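Local coordinates for protein endonuclease V (Homo sapiens, PDB 6OZE) that probably cleaves inosine-containing RNA in a metal-ion-dependent reaction, on an RNase H-like fold, at residues S7-E12 and L88-V93. The protein carries 4 engineered substitutions. Numbering follows the deposited sequence. Where two conformers were deposited one is given.
Sequences SLWKRE and LAFREV
One face of the W9 indole is covered by the phenyl ring of F90, and the same stack places the pyrrole side of the indole over one face of the phenyl ring. The centroids of the five-membered ring of W9 and the F90 ring are 3.7 Å apart and the planes are 15° from parallel, a face-to-face stack. Its closest approach is at the pyrrole nitrogen, with W9 NE1 3.3 Å from F90 CD1. At the rim of the phenyl ring, roughly level with it, lies the aliphatic part of E12, whose CG is 4.1 Å from F90 CE1.

The pair illustrates how two aromatic residues on separate helices can share more than their rings. The two side chains run antiparallel to one another, each reaching toward the other's backbone, so each beta carbon ends over the other's ring: F90 CB sits 4.0 Å from the centroid of the six-membered ring of W9, and W9 CB 4.2 Å from the centroid of the F90 ring, both CH-pi contacts. With CG opposite the carbonyl carbon (chi1 -72°), F90 projects its ring across to helix 3-17, and its CZ comes within 3.4 Å of the backbone O of W9. H133 of helix 130-138 adds an edge-to-face contact to F90, while W9 also touches P82.

E12 lends methylene here and sends its carboxylate elsewhere: the bend at chi2 (68°) turns the acid aside, where OE1 forms a salt bridge with R15. A leucine in place of W9 would probably lose the stack and leave one face of F90 poorly covered. With no hydrogen bond between the two segments, the N-terminal helix meets helix 89-106 through dispersion and ring-face contacts, at the surface of the RNase H-like domain.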
ATOM      1  N   SER A   7       7.070   4.567  23.044  1.00 43.50           N
ATOM      2  CA  SER A   7       6.340   3.581  23.834  1.00 40.09           C
ATOM      3  C   SER A   7       4.840   3.650  23.559  1.00 37.94           C
ATOM      4  O   SER A   7       4.188   2.617  23.364  1.00 39.13           O
ATOM      5  CB  SER A   7       6.626   3.792  25.322  1.00 46.38           C
ATOM      6  OG  SER A   7       5.794   2.967  26.117  1.00 53.11           O
ATOM      7  N   LEU A   8       4.276   4.860  23.535  1.00 35.26           N
ATOM      8  CA  LEU A   8       2.848   5.004  23.268  1.00 33.96           C
ATOM      9  C   LEU A   8       2.498   4.685  21.818  1.00 36.87           C
ATOM     10  O   LEU A   8       1.418   4.150  21.554  1.00 33.65           O
ATOM     11  CB  LEU A   8       2.373   6.402  23.670  1.00 34.68           C
ATOM     12  CG  LEU A   8       2.405   6.621  25.184  1.00 39.73           C
ATOM     13  CD1 LEU A   8       2.000   8.033  25.520  1.00 42.14           C
ATOM     14  CD2 LEU A   8       1.492   5.629  25.889  1.00 45.44           C
ATOM     15  N   TRP A   9       3.380   5.015  20.872  1.00 31.87           N
ATOM     16  CA  TRP A   9       3.167   4.605  19.484  1.00 32.29           C
ATOM     17  C   TRP A   9       3.141   3.088  19.362  1.00 30.57           C
ATOM     18  O   TRP A   9       2.285   2.521  18.670  1.00 32.03           O
ATOM     19  CB  TRP A   9       4.277   5.174  18.600  1.00 30.03           C
ATOM     20  CG  TRP A   9       4.004   6.529  18.043  1.00 32.01           C
ATOM     21  CD1 TRP A   9       2.867   7.267  18.187  1.00 34.53           C
ATOM     22  CD2 TRP A   9       4.894   7.307  17.239  1.00 30.90           C
ATOM     23  NE1 TRP A   9       2.995   8.464  17.518  1.00 40.25           N
ATOM     24  CE2 TRP A   9       4.229   8.510  16.924  1.00 37.08           C
ATOM     25  CE3 TRP A   9       6.182   7.097  16.739  1.00 32.60           C
ATOM     26  CZ2 TRP A   9       4.817   9.503  16.144  1.00 45.13           C
ATOM     27  CZ3 TRP A   9       6.760   8.085  15.960  1.00 37.11           C
ATOM     28  CH2 TRP A   9       6.082   9.272  15.676  1.00 40.42           C
ATOM     29  N   LYS A  10       4.095   2.412  20.010  1.00 34.06           N
ATOM     30  CA  LYS A  10       4.103   0.952  20.000  1.00 34.88           C
ATOM     31  C   LYS A  10       2.807   0.397  20.565  1.00 34.79           C
ATOM     32  O   LYS A  10       2.239  -0.563  20.029  1.00 32.80           O
ATOM     33  CB  LYS A  10       5.287   0.431  20.812  1.00 40.45           C
ATOM     34  CG  LYS A  10       6.627   0.537  20.112  1.00 45.25           C
ATOM     35  CD  LYS A  10       7.743   0.081  21.048  1.00 50.20           C
ATOM     36  CE  LYS A  10       9.116   0.415  20.495  1.00 56.62           C
ATOM     37  NZ  LYS A  10      10.179   0.055  21.477  1.00 63.92           N
ATOM     38  N   ARG A  11       2.327   0.985  21.658  1.00 33.62           N
ATOM     39  CA  ARG A  11       1.096   0.504  22.266  1.00 32.12           C
ATOM     40  C   ARG A  11      -0.098   0.731  21.342  1.00 30.06           C
ATOM     41  O   ARG A  11      -1.016  -0.096  21.283  1.00 30.75           O
ATOM     42  CB  ARG A  11       0.895   1.205  23.609  1.00 43.10           C
ATOM     43  CG  ARG A  11       0.019   0.439  24.547  1.00 62.36           C
ATOM     44  CD  ARG A  11      -1.149   1.277  24.977  1.00 70.71           C
ATOM     45  NE  ARG A  11      -0.928   1.891  26.275  1.00 67.56           N
ATOM     46  CZ  ARG A  11      -1.898   2.402  27.020  1.00 71.35           C
ATOM     47  NH1 ARG A  11      -3.152   2.369  26.588  1.00 80.21           N
ATOM     48  NH2 ARG A  11      -1.616   2.941  28.194  1.00 54.96           N
ATOM     49  N   GLU A  12      -0.106   1.846  20.609  1.00 28.61           N
ATOM     50  CA  GLU A  12      -1.199   2.103  19.679  1.00 26.77           C
ATOM     51  C   GLU A  12      -1.134   1.163  18.475  1.00 27.77           C
ATOM     52  O   GLU A  12      -2.172   0.716  17.973  1.00 27.39           O
ATOM     53  CB  GLU A  12      -1.173   3.576  19.252  1.00 29.66           C
ATOM     54  CG  GLU A  12      -2.205   3.983  18.204  1.00 26.68           C
ATOM     55  CD  GLU A  12      -3.644   3.949  18.705  1.00 26.37           C
ATOM     56  OE1 GLU A  12      -3.880   3.499  19.846  1.00 28.65           O
ATOM     57  OE2 GLU A  12      -4.541   4.368  17.936  1.00 29.92           O
ATOM     58  N   LEU A  88       6.538   4.847  10.370  0.50 33.42           N
ATOM     59  CA  LEU A  88       6.210   5.779   9.295  0.50 33.02           C
ATOM     60  C   LEU A  88       4.717   6.053   9.219  0.50 31.95           C
ATOM     61  O   LEU A  88       4.306   7.174   8.894  0.50 29.63           O
ATOM     62  CB  LEU A  88       6.697   5.231   7.949  0.50 34.36           C
ATOM     63  CG  LEU A  88       6.286   6.019   6.699  0.50 36.54           C
ATOM     64  CD1 LEU A  88       6.809   7.450   6.746  0.50 38.71           C
ATOM     65  CD2 LEU A  88       6.760   5.323   5.435  0.50 38.42           C
ATOM     66  N   ALA A  89       3.889   5.049   9.517  1.00 29.09           N
ATOM     67  CA  ALA A  89       2.448   5.230   9.379  1.00 32.77           C
ATOM     68  C   ALA A  89       1.938   6.384  10.233  1.00 26.93           C
ATOM     69  O   ALA A  89       0.958   7.041   9.861  1.00 30.83           O
ATOM     70  CB  ALA A  89       1.703   3.935   9.710  1.00 32.89           C
ATOM     71  N   PHE A  90       2.590   6.667  11.369  1.00 27.63           N
ATOM     72  CA  PHE A  90       2.153   7.778  12.200  1.00 27.95           C
ATOM     73  C   PHE A  90       2.358   9.121  11.516  1.00 35.58           C
ATOM     74  O   PHE A  90       1.690  10.095  11.877  1.00 43.17           O
ATOM     75  CB  PHE A  90       2.837   7.733  13.566  1.00 28.65           C
ATOM     76  CG  PHE A  90       2.338   6.622  14.437  1.00 32.08           C
ATOM     77  CD1 PHE A  90       1.226   6.804  15.246  1.00 30.13           C
ATOM     78  CD2 PHE A  90       2.956   5.386  14.427  1.00 31.73           C
ATOM     79  CE1 PHE A  90       0.756   5.771  16.037  1.00 30.52           C
ATOM     80  CE2 PHE A  90       2.482   4.343  15.212  1.00 33.73           C
ATOM     81  CZ  PHE A  90       1.386   4.535  16.021  1.00 31.19           C
ATOM     82  N   ARG A  91       3.257   9.196  10.541  1.00 28.64           N
ATOM     83  CA  ARG A  91       3.440  10.430   9.789  1.00 37.05           C
ATOM     84  C   ARG A  91       2.434  10.578   8.658  1.00 35.90           C
ATOM     85  O   ARG A  91       1.993  11.698   8.377  1.00 38.34           O
ATOM     86  CB  ARG A  91       4.853  10.484   9.202  1.00 39.04           C
ATOM     87  CG  ARG A  91       5.925   9.981  10.152  1.00 44.59           C
ATOM     88  CD  ARG A  91       7.102  10.916  10.189  1.00 54.22           C
ATOM     89  NE  ARG A  91       7.720  11.111   8.886  1.00 55.04           N
ATOM     90  CZ  ARG A  91       8.344  12.227   8.525  1.00 52.04           C
ATOM     91  NH1 ARG A  91       8.413  13.255   9.357  1.00 49.19           N
ATOM     92  NH2 ARG A  91       8.891  12.319   7.327  1.00 52.29           N
ATOM     93  N   GLU A  92       2.052   9.474   8.017  1.00 29.29           N
ATOM     94  CA  GLU A  92       1.316   9.483   6.754  1.00 28.75           C
ATOM     95  C   GLU A  92      -0.174   9.212   6.899  1.00 30.25           C
ATOM     96  O   GLU A  92      -0.985   9.842   6.208  1.00 27.29           O
ATOM     97  CB  GLU A  92       1.895   8.432   5.803  1.00 34.94           C
ATOM     98  CG  GLU A  92       3.303   8.713   5.328  1.00 38.25           C
ATOM     99  CD  GLU A  92       3.756   7.716   4.278  1.00 36.00           C
ATOM    100  OE1 GLU A  92       2.928   6.878   3.865  1.00 42.52           O
ATOM    101  OE2 GLU A  92       4.930   7.774   3.862  1.00 48.91           O
ATOM    102  N   VAL A  93      -0.555   8.266   7.763  1.00 25.57           N
ATOM    103  CA  VAL A  93      -1.968   7.875   7.857  1.00 23.87           C
ATOM    104  C   VAL A  93      -2.912   9.033   8.143  1.00 23.05           C
ATOM    105  O   VAL A  93      -4.003   9.069   7.543  1.00 25.39           O
ATOM    106  CB  VAL A  93      -2.135   6.676   8.801  1.00 25.38           C
ATOM    107  CG1 VAL A  93      -3.603   6.461   9.122  1.00 30.83           C
ATOM    108  CG2 VAL A  93      -1.565   5.414   8.175  1.00 28.04           C
TER